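PDB 3PGV: haloacid dehalogenase-like hydrolase from Klebsiella pneumoniae subsp. pneumoniae, which probably acts as a magnesium-dependent phosphatase of the Cof family within the haloacid dehalogenase-like hydrolase superfamily. Local coordinates for residues H37-P41 against Y42-T46; P178-Q181 against A182-R186; S194-T197 against L198-E202. All coordinates share one frame; numbering follows the deposited sequence.

Contact 1. Residues H37-P41 against Y42-T46; sequences HFLTP and YAKET
Thr40 OG1 accepts a capping bond from Ala43 N at 3.1 Å; the chi1 of 66° places this oxygen between the backbone N and the carbonyl carbon, where it can meet that N-H. The same hydroxyl is hydrogen-bonded to Asp273 OD2, just ahead of helix 274-283, so the cap is itself fixed by the C-terminal part of the chain. Behind the cap the regular backbone ladder begins, with Lys44 N bonding to Thr40 O at 2.9 Å and Glu45 N bonding to Pro41 O. Next in the series, Tyr42 O is held from opposite faces of its plane by Thr46 N and Thr46 OG1, the hydroxyl lying 2.7 Å from Tyr42 O, and it also accepts from Arg280 NH2.

Thr40 is thus the N-cap of helix 41-51, and Pro41, which has no N-H to offer, occupies the first position after it. This helix lies beside the Rossmann-like core sheet of the HAD fold, next to strand 56-60 in the chain.

Apolar contacts come from the residue before the cap. Leu39 CG stands anti to the backbone N (chi1 -168°), and the two methyls divide their work: CD1 meets Ala43 CB at 3.8 Å, while CD2 rests on Lys44 CG at 3.6 Å. The Lys44 chain, extended beyond CG, runs back across the leucine until its CE comes within 3.3 Å of Leu39 O.

Aromatic and cationic groups meet on the Tyr42 side, where the ring makes cation-pi contacts with Arg277 and Arg280 of helix 274-283.

Contact 2. Residues P178-Q181 against A182-R186; sequences PLEQ and AMNAR
Met183, present as selenomethionine, lies over Leu179 one turn earlier on helix 173-187, an i to i+4 pair on the side of the helix that packs against the six-stranded sheet of the cap domain. Its CB sits 3.6 Å from Leu179 O, the carbonyl that accepts the backbone bond from Met183 N. With chi1 at -65°, CG is anti to the carbonyl carbon and turns back along the helix, 3.3 Å from Leu179 O and close to the Leu179 CD1 methyl. SE passes Leu179 CD1 at 4.1 Å. The bend at chi3 (-59°) then carries CE to within 3.5 Å of Leu179 O and 3.9 Å of Leu179 CG. Leu201, Val203 and Phe168 of the sheet also touch this methionine.

The neighbouring pair is polar. Glu180 and Asn184 run side by side and point the same way, their carboxylate and amide planes 42° apart, with no direct bond between the two end groups. The main polar partner of Glu180 lies outside the pair: OE2 forms a salt bridge with Arg256. A single water joins the pair, donating to Glu180 OE2 at 2.6 Å and accepting from Asn184 ND2 at 2.8 Å.

Contact 3. Residues S194-T197 against L198-E202; sequences SFST and LTCLE
Phe195 and Leu201 face each other across a non-hydrogen-bonded antiparallel pair, and here the contact is tight. Leu201 CD1 sits over the centre of the phenyl face, 3.7 Å from the centroid and 11° off the ring normal, a clear CH-pi contact. The two torsions of Leu201, chi1 near -177° and a bent chi2, together bring CD1 over to the ring on the neighbouring strand. Leu176 and Leu177 of helix 173-187 also pack on the phenylalanine, so this side of the hairpin is buried.

The backbone beside it is held closely as well. Ser194 N bonds to Glu202 O, and Glu202 N returns a bond of 2.7 Å to Ser194 O. Nearer the turn, Ser196 N bonds to Cys200 O at 3.0 Å.

Away from Phe195 the contact is polar. Ser196 OG donates to Glu202 OE2 at 2.8 Å, meeting it on the anti side and 31° out of the carboxylate plane. The other oxygen, OE1, forms a salt bridge with Lys165, so both ends of the carboxylate are engaged and its rotation is probably restrained.

The looser end is the type I turn from Thr197 to Cys200, where Thr197 and Leu198 are exposed. Its closing bond, Cys200 N to Thr197 O, is weak at 3.4 Å. The hydroxyls Thr197 OG1 and Thr199 OG1 share a hydrogen bond of 3.1 Å, in which either may be the donor. Bound glycerol approaches Thr197 and a HEPES buffer molecule approaches Ser196, while the Thr197 side chain is about 7 Å from that of the calcium ligand Asp29. This is a beta hairpin of the cap domain whose turn faces the metal site, consistent with the cap of Cof-type HAD hydrolases contributing to the active-site entrance.

Overall arrangement
From the N terminus, the chain passes the calcium ligands Asp27 and Asp29 before contact 1 ends the loop after helix 28-32 and starts helix 41-51 in the core domain. Much later, contact 2 spans two turns of helix 173-187, and contact 3 closes the hairpin of strands 191-195 and 200-205. The three follow in series, with none nested or crossed. Contacts 1 and 2 lie on opposite sides of the chain's centre, their own centres about 38 Å apart. Contacts 2 and 3 touch where Glu180 meets Phe195, tying helix 173-187 to the cap-domain hairpin, whereas contact 1 belongs to the core. Contact 3 approaches contact 1 to about 8 Å between nearest atoms, without touching.

Contact 1. Residues H37-P41 against Y42-T46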
# COMPACT_ATOMS: atom_id res chain seq x y z
N HIS A 37 -5.74 9.86 10.51
CA HIS A 37 -4.58 8.96 10.41
C HIS A 37 -4.22 8.26 11.72
O HIS A 37 -3.06 7.90 11.92
CB HIS A 37 -3.36 9.68 9.81
CG HIS A 37 -3.66 10.43 8.56
ND1 HIS A 37 -4.17 11.73 8.60
CD2 HIS A 37 -3.53 10.05 7.27
CE1 HIS A 37 -4.33 12.09 7.34
NE2 HIS A 37 -3.95 11.12 6.49
N PHE A 38 -5.22 8.02 12.59
CA PHE A 38 -4.98 7.35 13.86
C PHE A 38 -5.66 6.02 13.93
O PHE A 38 -6.71 5.82 13.31
CB PHE A 38 -5.43 8.23 15.05
CG PHE A 38 -4.80 9.59 15.12
CD1 PHE A 38 -3.42 9.74 15.23
CD2 PHE A 38 -5.59 10.74 15.15
CE1 PHE A 38 -2.84 11.01 15.29
CE2 PHE A 38 -5.00 12.01 15.24
CZ PHE A 38 -3.63 12.13 15.31
N LEU A 39 -5.11 5.13 14.76
CA LEU A 39 -5.75 3.88 15.10
C LEU A 39 -6.55 4.12 16.38
O LEU A 39 -5.97 4.44 17.42
CB LEU A 39 -4.69 2.78 15.31
CG LEU A 39 -5.20 1.35 15.39
CD1 LEU A 39 -5.83 0.93 14.08
CD2 LEU A 39 -4.08 0.41 15.72
N THR A 40 -7.89 4.11 16.28
CA THR A 40 -8.74 4.41 17.42
C THR A 40 -8.64 3.32 18.49
O THR A 40 -8.45 2.15 18.16
CB THR A 40 -10.21 4.59 16.98
OG1 THR A 40 -10.70 3.35 16.48
CG2 THR A 40 -10.39 5.71 15.94
N PRO A 41 -8.91 3.66 19.77
CA PRO A 41 -8.95 2.62 20.81
C PRO A 41 -9.96 1.50 20.48
O PRO A 41 -9.71 0.33 20.81
CB PRO A 41 -9.34 3.40 22.07
CG PRO A 41 -8.91 4.80 21.80
CD PRO A 41 -9.16 5.00 20.34
N TYR A 42 -11.07 1.86 19.78
CA TYR A 42 -12.08 0.89 19.35
C TYR A 42 -11.49 -0.09 18.37
O TYR A 42 -11.76 -1.29 18.46
CB TYR A 42 -13.30 1.62 18.72
CG TYR A 42 -14.39 0.67 18.25
CD1 TYR A 42 -14.37 0.12 16.97
CD2 TYR A 42 -15.44 0.31 19.09
CE1 TYR A 42 -15.34 -0.78 16.55
CE2 TYR A 42 -16.43 -0.57 18.68
CZ TYR A 42 -16.39 -1.11 17.40
OH TYR A 42 -17.37 -1.96 16.99
N ALA A 43 -10.67 0.41 17.42
CA ALA A 43 -10.04 -0.44 16.43
C ALA A 43 -8.97 -1.30 17.08
O ALA A 43 -8.96 -2.51 16.86
CB ALA A 43 -9.44 0.41 15.30
N LYS A 44 -8.14 -0.71 18.00
CA LYS A 44 -7.12 -1.48 18.75
C LYS A 44 -7.76 -2.62 19.51
O LYS A 44 -7.24 -3.73 19.49
CB LYS A 44 -6.34 -0.59 19.74
CG LYS A 44 -5.39 0.39 19.07
CD LYS A 44 -4.90 1.43 20.06
CE LYS A 44 -4.12 2.53 19.39
NZ LYS A 44 -4.02 3.73 20.25
N GLU A 45 -8.90 -2.36 20.16
CA GLU A 45 -9.62 -3.37 20.94
C GLU A 45 -10.19 -4.47 20.04
O GLU A 45 -10.16 -5.64 20.42
CB GLU A 45 -10.73 -2.71 21.79
CG GLU A 45 -11.45 -3.66 22.75
CD GLU A 45 -10.59 -4.35 23.81
OE1 GLU A 45 -9.41 -3.95 23.97
OE2 GLU A 45 -11.10 -5.26 24.49
N THR A 46 -10.62 -4.11 18.81
CA THR A 46 -11.13 -5.08 17.83
C THR A 46 -10.03 -6.06 17.42
O THR A 46 -10.27 -7.27 17.35
CB THR A 46 -11.75 -4.37 16.62
OG1 THR A 46 -12.71 -3.42 17.09
CG2 THR A 46 -12.41 -5.34 15.64

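Contact 2. Residues P178-Q181 against A182-R186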
# COMPACT_ATOMS: atom_id res chain seq x y z
N PRO A 178 -2.23 10.59 -18.52
CA PRO A 178 -1.50 10.16 -19.73
C PRO A 178 -0.15 9.50 -19.39
O PRO A 178 0.31 8.65 -20.16
CB PRO A 178 -1.31 11.47 -20.52
CG PRO A 178 -2.26 12.44 -19.90
CD PRO A 178 -2.37 12.05 -18.47
N LEU A 179 0.46 9.86 -18.23
CA LEU A 179 1.72 9.24 -17.79
C LEU A 179 1.47 7.78 -17.38
O LEU A 179 2.30 6.90 -17.67
CB LEU A 179 2.36 10.04 -16.62
CG LEU A 179 3.71 9.47 -16.04
CD1 LEU A 179 4.77 9.35 -17.11
CD2 LEU A 179 4.22 10.32 -14.88
N GLU A 180 0.29 7.50 -16.77
CA GLU A 180 -0.11 6.14 -16.40
C GLU A 180 -0.22 5.27 -17.66
O GLU A 180 0.35 4.18 -17.70
CB GLU A 180 -1.46 6.16 -15.65
CG GLU A 180 -1.95 4.78 -15.26
CD GLU A 180 -3.31 4.75 -14.59
OE1 GLU A 180 -4.15 5.61 -14.92
OE2 GLU A 180 -3.57 3.78 -13.84
N GLN A 181 -0.90 5.80 -18.71
CA GLN A 181 -1.08 5.10 -19.97
C GLN A 181 0.23 4.83 -20.66
O GLN A 181 0.39 3.75 -21.21
CB GLN A 181 -2.02 5.89 -20.90
CG GLN A 181 -3.44 5.40 -20.87
CD GLN A 181 -3.60 4.05 -21.57
OE1 GLN A 181 -4.36 3.19 -21.12
NE2 GLN A 181 -2.88 3.85 -22.67
N ALA A 182 1.11 5.84 -20.75
CA ALA A 182 2.38 5.69 -21.49
C ALA A 182 3.28 4.63 -20.85
O ALA A 182 3.91 3.85 -21.57
CB ALA A 182 3.11 7.02 -21.55
N MSE A 183 3.31 4.56 -19.50
CA MSE A 183 4.16 3.60 -18.80
C MSE A 183 3.63 2.20 -18.93
O MSE A 183 4.40 1.29 -19.20
CB MSE A 183 4.35 4.01 -17.33
CG MSE A 183 5.12 5.33 -17.18
SE MSE A 183 5.55 5.76 -15.36
CE MSE A 183 3.74 5.80 -14.62
N ASN A 184 2.28 2.02 -18.84
CA ASN A 184 1.66 0.70 -19.07
C ASN A 184 1.93 0.19 -20.48
O ASN A 184 2.29 -0.97 -20.66
CB ASN A 184 0.13 0.73 -18.78
CG ASN A 184 -0.19 0.70 -17.29
OD1 ASN A 184 0.54 0.11 -16.47
ND2 ASN A 184 -1.34 1.26 -16.91
N ALA A 185 1.83 1.08 -21.47
CA ALA A 185 2.11 0.69 -22.86
C ALA A 185 3.60 0.40 -23.07
O ALA A 185 3.95 -0.49 -23.84
CB ALA A 185 1.64 1.79 -23.82
N ARG A 186 4.48 1.15 -22.37
CA ARG A 186 5.93 1.00 -22.50
C ARG A 186 6.46 -0.32 -21.92
O ARG A 186 7.31 -0.96 -22.55
CB ARG A 186 6.64 2.20 -21.85
CG ARG A 186 8.15 2.14 -21.93
CD ARG A 186 8.78 3.44 -21.52
NE ARG A 186 10.23 3.33 -21.52
CZ ARG A 186 11.06 4.36 -21.50
NH1 ARG A 186 10.58 5.60 -21.52
NH2 ARG A 186 12.37 4.18 -21.49
O HOH W 1 -2.61 1.41 -14.37

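Contact 3. Residues S194-T197 against L198-E202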
# COMPACT_ATOMS: atom_id res chain seq x y z
N SER A 194 0.01 1.94 -10.40
CA SER A 194 -1.22 2.22 -9.64
C SER A 194 -1.22 3.60 -9.04
O SER A 194 -0.22 4.01 -8.44
CB SER A 194 -1.41 1.19 -8.53
OG SER A 194 -1.66 -0.11 -9.04
N PHE A 195 -2.38 4.28 -9.07
CA PHE A 195 -2.58 5.48 -8.26
C PHE A 195 -2.81 5.06 -6.81
O PHE A 195 -3.42 4.02 -6.57
CB PHE A 195 -3.81 6.28 -8.75
CG PHE A 195 -3.58 7.18 -9.93
CD1 PHE A 195 -3.12 8.49 -9.76
CD2 PHE A 195 -3.90 6.77 -11.22
CE1 PHE A 195 -2.95 9.33 -10.84
CE2 PHE A 195 -3.73 7.62 -12.30
CZ PHE A 195 -3.25 8.89 -12.11
N SER A 196 -2.36 5.85 -5.85
CA SER A 196 -2.77 5.68 -4.46
C SER A 196 -3.79 6.79 -4.17
O SER A 196 -4.99 6.54 -4.28
CB SER A 196 -1.56 5.75 -3.52
OG SER A 196 -0.79 6.92 -3.74
N THR A 197 -3.32 8.04 -4.06
CA THR A 197 -4.21 9.19 -4.05
C THR A 197 -4.36 9.67 -5.50
O THR A 197 -3.72 9.11 -6.38
CB THR A 197 -3.65 10.30 -3.14
OG1 THR A 197 -2.43 10.81 -3.71
CG2 THR A 197 -3.42 9.84 -1.70
N LEU A 198 -5.17 10.71 -5.75
CA LEU A 198 -5.31 11.25 -7.11
C LEU A 198 -4.01 11.92 -7.57
O LEU A 198 -3.80 12.11 -8.77
CB LEU A 198 -6.46 12.30 -7.17
CG LEU A 198 -7.90 11.78 -7.06
CD1 LEU A 198 -8.88 12.89 -7.36
CD2 LEU A 198 -8.15 10.65 -8.01
N THR A 199 -3.18 12.33 -6.60
CA THR A 199 -1.98 13.12 -6.85
C THR A 199 -0.71 12.29 -6.77
O THR A 199 0.39 12.86 -6.82
CB THR A 199 -1.91 14.28 -5.86
OG1 THR A 199 -1.95 13.74 -4.54
CG2 THR A 199 -3.05 15.29 -6.07
N CYS A 200 -0.83 10.97 -6.62
CA CYS A 200 0.34 10.11 -6.48
C CYS A 200 0.23 8.87 -7.35
O CYS A 200 -0.57 7.98 -7.06
CB CYS A 200 0.57 9.75 -5.02
SG CYS A 200 2.10 8.85 -4.72
N LEU A 201 0.99 8.83 -8.46
CA LEU A 201 1.00 7.71 -9.40
C LEU A 201 2.21 6.84 -9.12
O LEU A 201 3.34 7.32 -9.24
CB LEU A 201 1.03 8.25 -10.85
CG LEU A 201 0.99 7.19 -11.97
CD1 LEU A 201 -0.26 6.31 -11.85
CD2 LEU A 201 1.05 7.85 -13.33
N GLU A 202 1.99 5.59 -8.70
CA GLU A 202 3.05 4.70 -8.23
C GLU A 202 3.40 3.60 -9.19
O GLU A 202 2.52 3.09 -9.91
CB GLU A 202 2.71 4.13 -6.85
CG GLU A 202 2.14 5.18 -5.91
CD GLU A 202 2.17 4.83 -4.44
OE1 GLU A 202 2.80 3.82 -4.07
OE2 GLU A 202 1.66 5.65 -3.64